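Local coordinates for lipoprotein (Colwellia psychrerythraea, PDB 3O0Y) that is of unknown function but, as a putative DUF885-family lipoprotein of a clan of metallopeptidase-like proteins, is probably related to zinc peptidases, at residues A[49-54]-A[154-159]; A[66-71]-A[146-151]; A[166-171]-A[240-245]; A[208-213]-A[218-223]; A[223-228]-A[245-250]. All coordinates share one frame; numbering follows the deposited sequence.

Contact 1. Residues A[49-54]-A[154-159]; sequences SATMYG and NDQPIT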
# COMPACT_ATOMS: atom_id res chain seq x y z
N SER A 49 8.89 10.41 -2.67
CA SER A 49 7.96 9.77 -3.62
C SER A 49 8.37 9.95 -5.08
O SER A 49 8.27 9.03 -5.89
CB SER A 49 6.50 10.27 -3.36
OG SER A 49 6.06 9.70 -2.14
N ALA A 50 8.85 11.15 -5.44
CA ALA A 50 9.36 11.39 -6.76
C ALA A 50 10.48 10.40 -7.04
O ALA A 50 10.49 9.73 -8.08
CB ALA A 50 9.92 12.86 -6.88
N THR A 51 11.45 10.32 -6.12
CA THR A 51 12.52 9.30 -6.28
C THR A 51 12.00 7.84 -6.46
O THR A 51 12.50 7.09 -7.31
CB THR A 51 13.50 9.39 -5.08
OG1 THR A 51 14.07 10.70 -5.07
CG2 THR A 51 14.59 8.23 -5.19
N MET A 52 11.00 7.46 -5.67
CA MET A 52 10.37 6.13 -5.73
C MET A 52 9.89 5.84 -7.16
O MET A 52 10.12 4.73 -7.70
CB MET A 52 9.19 6.06 -4.71
CG MET A 52 8.69 4.73 -4.34
SD MET A 52 7.33 4.86 -3.08
CE MET A 52 6.17 5.89 -3.97
N TYR A 53 9.31 6.83 -7.83
CA TYR A 53 8.78 6.63 -9.18
C TYR A 53 9.79 6.90 -10.27
O TYR A 53 9.58 6.58 -11.47
CB TYR A 53 7.59 7.53 -9.38
CG TYR A 53 6.38 6.96 -8.80
CD1 TYR A 53 5.92 5.75 -9.29
CD2 TYR A 53 5.71 7.57 -7.81
CE1 TYR A 53 4.83 5.17 -8.83
CE2 TYR A 53 4.55 6.95 -7.27
CZ TYR A 53 4.17 5.73 -7.80
OH TYR A 53 3.06 4.97 -7.44
N GLY A 54 10.98 7.32 -9.86
CA GLY A 54 12.05 7.61 -10.78
C GLY A 54 11.89 8.91 -11.55
O GLY A 54 12.37 9.01 -12.70
N ASN A 154 16.32 1.69 -1.01
CA ASN A 154 15.86 0.80 -2.07
C ASN A 154 15.76 1.40 -3.44
O ASN A 154 15.98 0.72 -4.43
CB ASN A 154 14.50 0.20 -1.64
CG ASN A 154 14.70 -0.84 -0.57
OD1 ASN A 154 15.09 -1.98 -0.88
ND2 ASN A 154 14.60 -0.43 0.67
N ASP A 155 15.21 2.60 -3.51
CA ASP A 155 14.82 3.17 -4.77
C ASP A 155 15.78 4.23 -5.29
O ASP A 155 15.81 4.50 -6.47
CB ASP A 155 13.44 3.82 -4.61
CG ASP A 155 12.38 2.82 -4.15
OD1 ASP A 155 12.20 1.79 -4.83
OD2 ASP A 155 11.70 3.12 -3.14
N GLN A 156 16.53 4.86 -4.41
CA GLN A 156 17.42 5.93 -4.83
C GLN A 156 18.66 5.36 -5.50
O GLN A 156 19.37 4.56 -4.91
CB GLN A 156 17.80 6.75 -3.60
CG GLN A 156 18.61 7.97 -3.96
CD GLN A 156 18.78 9.01 -2.87
OE1 GLN A 156 19.76 9.80 -2.90
NE2 GLN A 156 17.85 9.10 -2.00
N PRO A 157 18.94 5.77 -6.74
CA PRO A 157 20.11 5.16 -7.41
C PRO A 157 21.41 5.61 -6.80
O PRO A 157 21.51 6.75 -6.42
CB PRO A 157 20.02 5.71 -8.83
CG PRO A 157 19.21 6.92 -8.73
CD PRO A 157 18.25 6.75 -7.59
N ILE A 158 22.40 4.71 -6.73
CA ILE A 158 23.75 5.09 -6.37
C ILE A 158 24.69 4.48 -7.38
O ILE A 158 25.23 3.39 -7.15
CB ILE A 158 24.10 4.68 -4.92
CG1 ILE A 158 23.12 5.35 -3.95
CG2 ILE A 158 25.49 5.14 -4.55
CD1 ILE A 158 23.16 4.75 -2.62
N THR A 159 24.85 5.13 -8.54
CA THR A 159 25.61 4.55 -9.63
C THR A 159 26.72 5.47 -10.14
O THR A 159 27.39 5.08 -11.07
CB THR A 159 24.70 4.21 -10.83
OG1 THR A 159 24.21 5.41 -11.44
CG2 THR A 159 23.48 3.32 -10.39
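Thr51 is the first residue of helix 47-53 to meet the loop that follows helix 144-154, and it does so through its methyl group. CG2 stands anti to the backbone N and comes to 3.7 Å from CA of Gln156, with CB of the same residue 3.9 Å from CG2. The other branch of Thr51 serves a polar role: OG1 bonds to Arg170 of helix 161-172 and also to the carbonyl of Ala47, one turn back in its own helix. Met52 follows, in the last turn before the Schellman motif at Gly54, with a different kind of touch. Its side chain sets off away from the loop, yet it runs alongside that of Asp155, the two pointing the same way, and CG of Met52 lies 3.6 Å from OD2 of Asp155. CB of Asp155 also packs 4.0 Å from CA of Met52, which brings the loop up against the helix backbone. No hydrogen bond links the two segments directly. Lys413 joins them instead: NZ forms a salt bridge with OD1 of Asp155 and a hydrogen bond with the backbone O of Met52. A methyl and a methylene of the helix thus meet the loop's backbone, CB and a carboxylate oxygen, while OG1 of Thr51 and OD1 of Asp155 are bonded to residues outside the two segments; the nearby lysine would be expected to favour the charged form of the carboxylate.

Contact 2. Residues A[66-71]-A[146-151]; sequences SDMEFY and IDIPRV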
# COMPACT_ATOMS: atom_id res chain seq x y z
N SER A 66 18.19 15.68 -4.54
CA SER A 66 18.75 15.76 -3.21
C SER A 66 17.88 16.56 -2.27
O SER A 66 18.32 16.96 -1.20
CB SER A 66 20.15 16.36 -3.24
OG SER A 66 20.15 17.67 -3.72
N ASP A 67 16.62 16.71 -2.61
CA ASP A 67 15.70 17.40 -1.71
C ASP A 67 15.14 16.44 -0.66
O ASP A 67 15.04 15.21 -0.84
CB ASP A 67 14.53 18.02 -2.48
CG ASP A 67 14.93 19.28 -3.29
OD1 ASP A 67 16.13 19.64 -3.40
OD2 ASP A 67 14.00 19.92 -3.84
N MET A 68 14.73 17.05 0.44
CA MET A 68 14.12 16.38 1.54
C MET A 68 12.65 16.83 1.65
O MET A 68 12.26 17.89 1.09
CB MET A 68 14.89 16.71 2.85
CG MET A 68 14.41 15.92 4.11
SD MET A 68 14.16 14.14 4.02
CE MET A 68 15.74 13.61 3.18
N GLU A 69 11.83 16.04 2.35
CA GLU A 69 10.46 16.40 2.65
C GLU A 69 10.41 17.03 4.06
O GLU A 69 11.12 16.58 4.93
CB GLU A 69 9.62 15.15 2.65
CG GLU A 69 9.55 14.49 1.28
CD GLU A 69 8.83 13.12 1.25
OE1 GLU A 69 8.43 12.56 2.31
OE2 GLU A 69 8.72 12.56 0.11
N PHE A 70 9.55 18.03 4.24
CA PHE A 70 9.34 18.68 5.50
C PHE A 70 7.87 18.74 5.83
O PHE A 70 6.98 18.87 4.95
CB PHE A 70 9.96 20.08 5.50
CG PHE A 70 11.42 20.08 5.10
CD1 PHE A 70 12.36 19.45 5.89
CD2 PHE A 70 11.81 20.63 3.90
CE1 PHE A 70 13.72 19.41 5.49
CE2 PHE A 70 13.14 20.61 3.52
CZ PHE A 70 14.08 20.03 4.32
N TYR A 71 7.60 18.71 7.11
CA TYR A 71 6.27 18.39 7.61
C TYR A 71 5.78 19.39 8.65
O TYR A 71 4.92 19.05 9.44
CB TYR A 71 6.26 16.97 8.23
CG TYR A 71 6.35 15.94 7.14
CD1 TYR A 71 5.24 15.58 6.45
CD2 TYR A 71 7.58 15.44 6.73
CE1 TYR A 71 5.30 14.64 5.40
CE2 TYR A 71 7.67 14.59 5.70
CZ TYR A 71 6.53 14.18 5.02
OH TYR A 71 6.63 13.31 3.97
N ILE A 146 9.85 6.21 8.67
CA ILE A 146 9.97 4.82 8.30
C ILE A 146 10.13 4.79 6.80
O ILE A 146 10.99 4.09 6.26
CB ILE A 146 8.71 4.02 8.73
CG1 ILE A 146 8.66 3.87 10.23
CG2 ILE A 146 8.69 2.68 8.07
CD1 ILE A 146 7.40 3.03 10.81
N ASP A 147 9.31 5.54 6.07
CA ASP A 147 9.38 5.43 4.60
C ASP A 147 10.54 6.16 3.92
O ASP A 147 10.96 5.76 2.86
CB ASP A 147 8.09 5.84 3.91
CG ASP A 147 6.90 5.00 4.41
OD1 ASP A 147 7.08 3.77 4.62
OD2 ASP A 147 5.86 5.60 4.70
N ILE A 148 11.01 7.26 4.45
CA ILE A 148 12.07 7.98 3.75
C ILE A 148 13.35 7.10 3.79
O ILE A 148 14.03 6.91 2.76
CB ILE A 148 12.26 9.35 4.36
CG1 ILE A 148 11.10 10.27 3.95
CG2 ILE A 148 13.64 10.01 3.94
CD1 ILE A 148 11.13 11.52 4.79
N PRO A 149 13.67 6.48 4.94
CA PRO A 149 14.85 5.55 4.89
C PRO A 149 14.66 4.40 3.93
O PRO A 149 15.58 4.02 3.20
CB PRO A 149 14.96 5.04 6.32
CG PRO A 149 14.44 6.12 7.12
CD PRO A 149 13.27 6.74 6.34
N ARG A 150 13.45 3.86 3.87
CA ARG A 150 13.19 2.78 2.90
C ARG A 150 13.41 3.19 1.43
O ARG A 150 14.00 2.43 0.63
CB ARG A 150 11.76 2.16 3.10
CG ARG A 150 11.41 1.02 2.10
CD ARG A 150 11.58 -0.51 2.51
NE ARG A 150 11.01 -1.45 1.48
CZ ARG A 150 11.33 -2.74 1.25
NH1 ARG A 150 12.27 -3.43 1.94
NH2 ARG A 150 10.69 -3.35 0.26
N VAL A 151 12.92 4.37 1.05
CA VAL A 151 13.08 4.87 -0.32
C VAL A 151 14.57 5.07 -0.62
O VAL A 151 15.06 4.73 -1.70
CB VAL A 151 12.26 6.13 -0.62
CG1 VAL A 151 12.68 6.78 -1.98
CG2 VAL A 151 10.75 5.82 -0.59
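Ile148 of helix 144-154 packs against Met68 and Glu69 in a buried contact between that helix and the extended loop leading into helix 73-92. The tip of the isoleucine does most of the touching. Its CD1 lies 4.1 Å from SD of Met68 and 3.8 Å from OE1 of Glu69, while CG2 of Ile148 stays 4.2 Å from the same sulfur. Met68 reaches this place because its chain folds twice, at chi2 (47°) and chi3 (48°), and the fold also brings SD to 3.4 Å from N of Glu69 in a weak hydrogen bond. The surroundings are helical: Leu48 of helix 47-53 and Phe174 of helix 174-190 both touch Met68 and Ile148. Just beyond Ile148 the helix is kinked, since Pro149 has no N-H to offer the preceding turn. Glu69, stretched out beyond CG, runs antiparallel to the Ile148 side chain, alongside it, and its buried carboxylate is held at both oxygens. OH of Tyr71 donates to OE1 of Glu69 over 2.6 Å, coming from above the carboxylate plane by 43°, and OE2 accepts from the backbone N of Leu48.

Contact 3. Residues A[166-171]-A[240-245]; sequences DYIVRL and QSLITQ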
# COMPACT_ATOMS: atom_id res chain seq x y z
N ASP A 166 24.16 13.03 -3.79
CA ASP A 166 22.73 13.25 -3.46
C ASP A 166 22.21 12.52 -2.19
O ASP A 166 21.37 13.05 -1.40
CB ASP A 166 21.83 12.83 -4.61
CG ASP A 166 21.98 13.70 -5.87
OD1 ASP A 166 22.51 14.81 -5.81
OD2 ASP A 166 21.58 13.21 -6.97
N TYR A 167 22.74 11.32 -1.98
CA TYR A 167 22.41 10.51 -0.79
C TYR A 167 22.94 11.18 0.47
O TYR A 167 22.23 11.32 1.46
CB TYR A 167 23.01 9.11 -1.02
CG TYR A 167 22.69 8.01 -0.07
CD1 TYR A 167 21.53 7.27 -0.20
CD2 TYR A 167 23.56 7.70 0.99
CE1 TYR A 167 21.29 6.12 0.63
CE2 TYR A 167 23.34 6.56 1.79
CZ TYR A 167 22.18 5.83 1.64
OH TYR A 167 21.94 4.74 2.44
N ILE A 168 24.17 11.70 0.39
CA ILE A 168 24.80 12.38 1.50
C ILE A 168 24.06 13.65 1.88
O ILE A 168 23.82 13.94 3.08
CB ILE A 168 26.31 12.62 1.19
CG1 ILE A 168 27.02 11.28 1.27
CG2 ILE A 168 26.94 13.63 2.17
CD1 ILE A 168 28.36 11.26 0.49
N VAL A 169 23.72 14.41 0.86
CA VAL A 169 23.01 15.68 1.03
C VAL A 169 21.62 15.44 1.68
O VAL A 169 21.17 16.20 2.54
CB VAL A 169 22.93 16.40 -0.29
CG1 VAL A 169 21.94 17.53 -0.23
CG2 VAL A 169 24.38 16.89 -0.67
N ARG A 170 20.97 14.36 1.24
CA ARG A 170 19.68 14.00 1.87
C ARG A 170 19.82 13.66 3.34
O ARG A 170 19.07 14.18 4.20
CB ARG A 170 19.03 12.85 1.06
CG ARG A 170 18.30 13.43 -0.15
CD ARG A 170 17.41 12.38 -0.83
NE ARG A 170 16.35 13.00 -1.65
CZ ARG A 170 15.72 12.37 -2.64
NH1 ARG A 170 15.97 11.10 -2.91
NH2 ARG A 170 14.77 13.01 -3.29
N LEU A 171 20.82 12.82 3.66
CA LEU A 171 21.08 12.46 5.07
C LEU A 171 21.34 13.67 5.96
O LEU A 171 20.89 13.72 7.11
CB LEU A 171 22.24 11.45 5.19
CG LEU A 171 22.05 10.07 4.55
CD1 LEU A 171 23.38 9.33 4.60
CD2 LEU A 171 20.96 9.24 5.15
N GLN A 240 36.00 4.99 -0.50
CA GLN A 240 36.20 5.04 0.97
C GLN A 240 35.86 6.40 1.50
O GLN A 240 35.27 6.51 2.58
CB GLN A 240 37.65 4.66 1.39
CG GLN A 240 38.08 3.20 1.09
CD GLN A 240 39.63 2.89 1.33
OE1 GLN A 240 40.49 3.81 1.41
NE2 GLN A 240 39.96 1.59 1.44
N SER A 241 36.28 7.45 0.82
CA SER A 241 35.97 8.80 1.28
C SER A 241 34.46 9.06 1.33
O SER A 241 33.95 9.69 2.26
CB SER A 241 36.57 9.84 0.34
OG SER A 241 36.14 11.16 0.71
N LEU A 242 33.77 8.59 0.32
CA LEU A 242 32.28 8.76 0.35
C LEU A 242 31.61 7.96 1.50
O LEU A 242 30.73 8.48 2.19
CB LEU A 242 31.70 8.41 -1.01
CG LEU A 242 32.03 9.37 -2.17
CD1 LEU A 242 31.84 8.69 -3.54
CD2 LEU A 242 31.20 10.60 -2.11
N ILE A 243 32.07 6.75 1.76
CA ILE A 243 31.55 5.94 2.86
C ILE A 243 31.78 6.66 4.19
O ILE A 243 30.88 6.73 5.03
CB ILE A 243 32.21 4.53 2.84
CG1 ILE A 243 31.74 3.76 1.62
CG2 ILE A 243 31.90 3.75 4.11
CD1 ILE A 243 32.60 2.59 1.34
N THR A 244 32.96 7.24 4.38
CA THR A 244 33.22 8.04 5.57
C THR A 244 32.27 9.21 5.73
O THR A 244 31.84 9.52 6.86
CB THR A 244 34.70 8.55 5.58
OG1 THR A 244 35.53 7.39 5.49
CG2 THR A 244 34.99 9.37 6.86
N GLN A 245 31.98 9.87 4.61
CA GLN A 245 31.02 10.97 4.60
C GLN A 245 29.60 10.52 4.98
O GLN A 245 28.91 11.21 5.76
CB GLN A 245 31.01 11.64 3.23
CG GLN A 245 32.24 12.50 2.97
CD GLN A 245 32.20 13.08 1.58
OE1 GLN A 245 31.33 13.89 1.26
NE2 GLN A 245 33.17 12.69 0.75
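Ile168 of helix 161-172 supplies the largest share of this contact, entering helix 236-268 as a knob into a hole. The hole is formed by Leu242, Gln245, Val246 and Lys249, residues spaced i, i+3, i+4 and i+7 along the longer helix, so the arrangement is knobs-into-holes packing between two helices of an extensively helical region. With chi1 at -72°, CG1 of Ile168 lies anti to its carbonyl carbon, and the outstretched chain carries CD1 towards the opposing helix. There the methyl meets CB of Gln245 at 3.8 Å and CD2 of Leu242 at 3.9 Å, the isoleucine crossing each of these side chains at about a right angle. The remaining two sides of the hole are met by other atoms: CG1 of Ile168 touches CG2 of Val246, and CG2 of Ile168 packs on CE of Lys249. Leu242 contributes least of the three principal residues, and through one methyl branch alone, CD2; its side chain also reaches Phe224 of helix 219-228, so it extends the apolar layer towards a third helix. Gln245 sits at the margin of the contact, partly exposed, and combines two kinds of surface. Its aliphatic CB forms a wall against the isoleucine, whereas its amide turns back along its own helix. There NE2 of Gln245 makes weak hydrogen bonds to O of Ser241 (3.4 Å) and to OG of Ser241 (3.3 Å), while OE1 of Gln245 lies 4.0 Å from CD1 of Ile168.

Contact 4. Residues A[208-213]-A[218-223]; sequences KGFTSG and HPFVNV
His218, the N-cap residue of helix 219-228, meets Phe210 at the end of helix 197-210 across the short connection between the two helices. Its CG is anti to the backbone N (chi1 -165°), which brings the NE2 end of the imidazole to the phenyl ring. NE2 of His218 lies over one face of that ring, towards its rim and 3.4 Å from CE2 of Phe210; the ring centroids are 4.5 Å apart and the planes inclined at 59°, an oblique pairing. At its edge the imidazole also faces the main chain, with NE2 of His218 3.0 Å from O of Phe210. On its other nitrogen the histidine caps its own helix: N of Phe220 donates to ND1 of His218 over 3.0 Å in a nearly straight bond (169°), arriving somewhat tilted from the ring plane. The same imidazole thus touches the phenylalanine face with one nitrogen and caps the helix with the other, which should restrict its rotation. Pro219 follows, laying CD over a face of the imidazole near the rim. Phe220 then comes to the edge of the Phe210 ring, its CE2 3.7 Å from CZ of Phe210. The cluster is packed into the surrounding helices: Pro149 of helix 144-154 touches both phenylalanines, O of Phe220 accepts from the hydroxyl of Tyr167 on helix 161-172, and the Phe210 ring stacks with Tyr258 of helix 236-268.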
# COMPACT_ATOMS: atom_id res chain seq x y z
N LYS A 208 13.68 3.78 18.70
CA LYS A 208 14.79 3.23 19.50
C LYS A 208 15.60 2.21 18.70
O LYS A 208 16.83 2.25 18.71
CB LYS A 208 14.24 2.58 20.76
CG LYS A 208 15.26 2.16 21.74
CD LYS A 208 14.61 1.52 23.00
CE LYS A 208 14.07 2.58 23.94
NZ LYS A 208 12.63 2.38 24.38
N GLY A 209 14.92 1.28 18.05
CA GLY A 209 15.56 0.25 17.25
C GLY A 209 16.43 0.85 16.15
O GLY A 209 17.52 0.31 15.79
N PHE A 210 15.99 1.99 15.63
CA PHE A 210 16.69 2.64 14.45
C PHE A 210 18.14 3.06 14.76
O PHE A 210 19.04 2.87 13.90
CB PHE A 210 15.86 3.84 13.92
CG PHE A 210 16.25 4.31 12.53
CD1 PHE A 210 15.71 3.72 11.41
CD2 PHE A 210 17.14 5.35 12.36
CE1 PHE A 210 16.01 4.21 10.14
CE2 PHE A 210 17.47 5.82 11.11
CZ PHE A 210 16.91 5.24 10.00
N THR A 211 18.37 3.52 16.00
CA THR A 211 19.68 3.96 16.47
C THR A 211 20.29 3.04 17.52
O THR A 211 21.21 3.44 18.25
CB THR A 211 19.64 5.41 17.03
OG1 THR A 211 18.93 5.44 18.26
CG2 THR A 211 19.05 6.40 15.98
N SER A 212 19.84 1.79 17.58
CA SER A 212 20.28 0.92 18.66
C SER A 212 21.68 0.34 18.41
O SER A 212 22.37 -0.01 19.36
CB SER A 212 19.29 -0.20 18.92
OG SER A 212 19.09 -1.08 17.82
N GLY A 213 22.04 0.16 17.14
CA GLY A 213 23.38 -0.28 16.74
C GLY A 213 24.29 0.89 16.48
O GLY A 213 23.88 2.05 16.53
N HIS A 218 25.10 0.99 10.53
CA HIS A 218 23.70 1.26 10.24
C HIS A 218 23.38 0.83 8.79
O HIS A 218 24.23 0.94 7.86
CB HIS A 218 23.40 2.74 10.43
CG HIS A 218 21.94 3.03 10.50
ND1 HIS A 218 21.17 3.30 9.37
CD2 HIS A 218 21.10 3.08 11.57
CE1 HIS A 218 19.91 3.47 9.76
NE2 HIS A 218 19.84 3.34 11.08
N PRO A 219 22.10 0.45 8.53
CA PRO A 219 21.80 0.12 7.14
C PRO A 219 22.05 1.23 6.14
O PRO A 219 22.35 0.95 4.98
CB PRO A 219 20.32 -0.26 7.19
CG PRO A 219 20.16 -0.85 8.53
CD PRO A 219 21.04 -0.07 9.44
N PHE A 220 21.89 2.47 6.55
CA PHE A 220 22.21 3.57 5.62
C PHE A 220 23.65 3.43 5.09
O PHE A 220 23.92 3.73 3.93
CB PHE A 220 22.07 4.93 6.31
CG PHE A 220 20.67 5.58 6.22
CD1 PHE A 220 19.98 5.67 5.05
CD2 PHE A 220 20.14 6.19 7.36
CE1 PHE A 220 18.74 6.35 5.00
CE2 PHE A 220 18.93 6.85 7.32
CZ PHE A 220 18.24 6.93 6.14
N VAL A 221 24.59 3.12 6.00
CA VAL A 221 26.01 2.85 5.62
C VAL A 221 26.19 1.55 4.84
O VAL A 221 26.85 1.52 3.80
CB VAL A 221 26.89 2.77 6.84
CG1 VAL A 221 28.37 2.57 6.38
CG2 VAL A 221 26.70 4.02 7.70
N ASN A 222 25.65 0.45 5.34
CA ASN A 222 25.85 -0.84 4.68
C ASN A 222 25.26 -0.93 3.26
O ASN A 222 25.86 -1.51 2.35
CB ASN A 222 25.34 -1.97 5.61
CG ASN A 222 26.23 -2.19 6.86
OD1 ASN A 222 25.75 -2.68 7.89
ND2 ASN A 222 27.48 -1.88 6.75
N VAL A 223 24.07 -0.34 3.06
CA VAL A 223 23.52 -0.23 1.73
C VAL A 223 24.42 0.60 0.85
O VAL A 223 24.68 0.26 -0.28
CB VAL A 223 22.10 0.41 1.79
CG1 VAL A 223 21.66 0.76 0.35
CG2 VAL A 223 21.14 -0.60 2.56

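Contact 5. Residues A[223-228]-A[245-250]; sequences VFREKI and QVIAKV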
# COMPACT_ATOMS: atom_id res chain seq x y z
N VAL A 223 24.07 -0.34 3.06
CA VAL A 223 23.52 -0.23 1.73
C VAL A 223 24.42 0.60 0.85
O VAL A 223 24.68 0.26 -0.28
CB VAL A 223 22.10 0.41 1.79
CG1 VAL A 223 21.66 0.76 0.35
CG2 VAL A 223 21.14 -0.60 2.56
N PHE A 224 24.85 1.74 1.35
CA PHE A 224 25.72 2.56 0.58
C PHE A 224 27.02 1.79 0.22
O PHE A 224 27.48 1.83 -0.95
CB PHE A 224 26.07 3.82 1.33
CG PHE A 224 26.85 4.78 0.51
CD1 PHE A 224 26.23 5.68 -0.30
CD2 PHE A 224 28.23 4.77 0.55
CE1 PHE A 224 26.99 6.60 -1.06
CE2 PHE A 224 29.00 5.65 -0.21
CZ PHE A 224 28.39 6.56 -1.01
N ARG A 225 27.57 1.02 1.17
CA ARG A 225 28.80 0.28 0.85
C ARG A 225 28.56 -0.71 -0.28
O ARG A 225 29.40 -0.90 -1.12
CB ARG A 225 29.32 -0.48 2.07
CG ARG A 225 29.90 0.29 3.17
CD ARG A 225 30.32 -0.65 4.38
NE ARG A 225 31.22 0.04 5.28
CZ ARG A 225 30.95 0.33 6.55
NH1 ARG A 225 29.81 -0.09 7.15
NH2 ARG A 225 31.87 0.99 7.25
N GLU A 226 27.44 -1.42 -0.24
CA GLU A 226 27.17 -2.44 -1.23
C GLU A 226 26.95 -1.86 -2.62
O GLU A 226 27.50 -2.36 -3.61
CB GLU A 226 25.97 -3.31 -0.85
CG GLU A 226 25.57 -4.22 -2.08
CD GLU A 226 24.72 -5.47 -1.76
OE1 GLU A 226 24.39 -5.73 -0.56
OE2 GLU A 226 24.39 -6.20 -2.75
N LYS A 227 26.25 -0.74 -2.70
CA LYS A 227 26.01 -0.07 -3.99
C LYS A 227 27.24 0.66 -4.53
O LYS A 227 27.58 0.49 -5.70
CB LYS A 227 24.80 0.85 -3.85
CG LYS A 227 23.55 0.03 -3.61
CD LYS A 227 22.24 0.82 -3.76
CE LYS A 227 20.99 -0.04 -3.41
NZ LYS A 227 19.67 0.67 -3.65
N ILE A 228 27.95 1.39 -3.67
CA ILE A 228 29.07 2.18 -4.18
C ILE A 228 30.23 1.28 -4.66
O ILE A 228 30.97 1.65 -5.55
CB ILE A 228 29.54 3.19 -3.13
CG1 ILE A 228 30.26 4.36 -3.77
CG2 ILE A 228 30.52 2.55 -2.05
CD1 ILE A 228 29.39 5.32 -4.67
N GLN A 245 31.98 9.87 4.61
CA GLN A 245 31.02 10.97 4.60
C GLN A 245 29.60 10.52 4.98
O GLN A 245 28.91 11.21 5.76
CB GLN A 245 31.01 11.64 3.23
CG GLN A 245 32.24 12.50 2.97
CD GLN A 245 32.20 13.08 1.58
OE1 GLN A 245 31.33 13.89 1.26
NE2 GLN A 245 33.17 12.69 0.75
N VAL A 246 29.22 9.35 4.55
CA VAL A 246 27.93 8.76 4.89
C VAL A 246 27.89 8.44 6.35
O VAL A 246 26.96 8.84 7.02
CB VAL A 246 27.58 7.51 4.05
CG1 VAL A 246 26.31 6.78 4.67
CG2 VAL A 246 27.31 7.96 2.57
N ILE A 247 28.95 7.82 6.87
CA ILE A 247 29.04 7.52 8.30
C ILE A 247 28.94 8.77 9.13
O ILE A 247 28.29 8.76 10.18
CB ILE A 247 30.35 6.76 8.66
CG1 ILE A 247 30.34 5.38 8.01
CG2 ILE A 247 30.51 6.74 10.22
CD1 ILE A 247 31.74 4.65 7.97
N ALA A 248 29.62 9.83 8.71
CA ALA A 248 29.55 11.11 9.40
C ALA A 248 28.13 11.67 9.46
O ALA A 248 27.68 12.12 10.52
CB ALA A 248 30.49 12.11 8.77
N LYS A 249 27.41 11.67 8.35
CA LYS A 249 26.02 12.16 8.42
C LYS A 249 25.15 11.30 9.33
O LYS A 249 24.27 11.81 10.02
CB LYS A 249 25.37 12.24 7.04
CG LYS A 249 26.05 13.18 6.06
CD LYS A 249 26.06 14.58 6.53
CE LYS A 249 26.63 15.51 5.45
NZ LYS A 249 26.77 16.88 5.97
N VAL A 250 25.33 10.00 9.27
CA VAL A 250 24.48 9.08 10.04
C VAL A 250 24.74 9.36 11.52
O VAL A 250 23.79 9.51 12.32
CB VAL A 250 24.72 7.63 9.69
CG1 VAL A 250 24.04 6.64 10.69
CG2 VAL A 250 24.26 7.29 8.24
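Phe224 and Val246 make the larger of the two touches between 223-228 and 245-250, a CH-pi contact. Helices 219-228 and 236-268 follow each other in the chain and run roughly antiparallel here, a helical hairpin with this pair on its inner side. CG2 of Val246 lies 3.6 Å from the centroid of the Phe224 ring and just 4° from the ring normal, so the methyl sits squarely over the middle of the face. Two torsions set this up: CG of Phe224 is anti to the backbone N (chi1 -174°), and the valine turns CG2 anti to its carbonyl carbon. Leu242 and Ile243, a turn earlier on the longer helix, also touch Phe224, and Tyr167 of helix 161-172 brings its ring against it with the planes at about 30°. A second kind of contact joins Arg225 and Ile247. The arginine is extended from CG to NE and carries its guanidinium across to the isoleucine, where NH2 of Arg225 comes to 3.7 Å from CD1 of Ile247 on an oblique approach. Its polar tie lies elsewhere, for NH1 of Arg225 donates to the backbone O of Glu216. With no hydrogen bond crossing, these segments are held by dispersion, shape and the weak attraction between a methyl and a pi face, the arginine lending one nitrogen to the apolar side while another is held by the main chain.

Overall arrangement
The five contacts belong to one helical region of the chain, their centres 17 to 30 Å from its middle. Contacts 3 and 5 are the closest pair, with centres about 6 Å apart; they share Gln245, and Val246 touches both Ile168 of contact 3 and Phe224 of contact 5. Contact 4 lies about 11 Å from contact 5, centre to centre. Contacts 1 and 2, their centres also about 11 Å apart, meet where N of Gln156 lies 3.1 Å from O of Val151. Arg170 of contact 3 ties the two groups together: its NE is 2.7 Å from O of Asp67 in contact 2, and its NH1 2.9 Å from OG1 of Thr51 in contact 1.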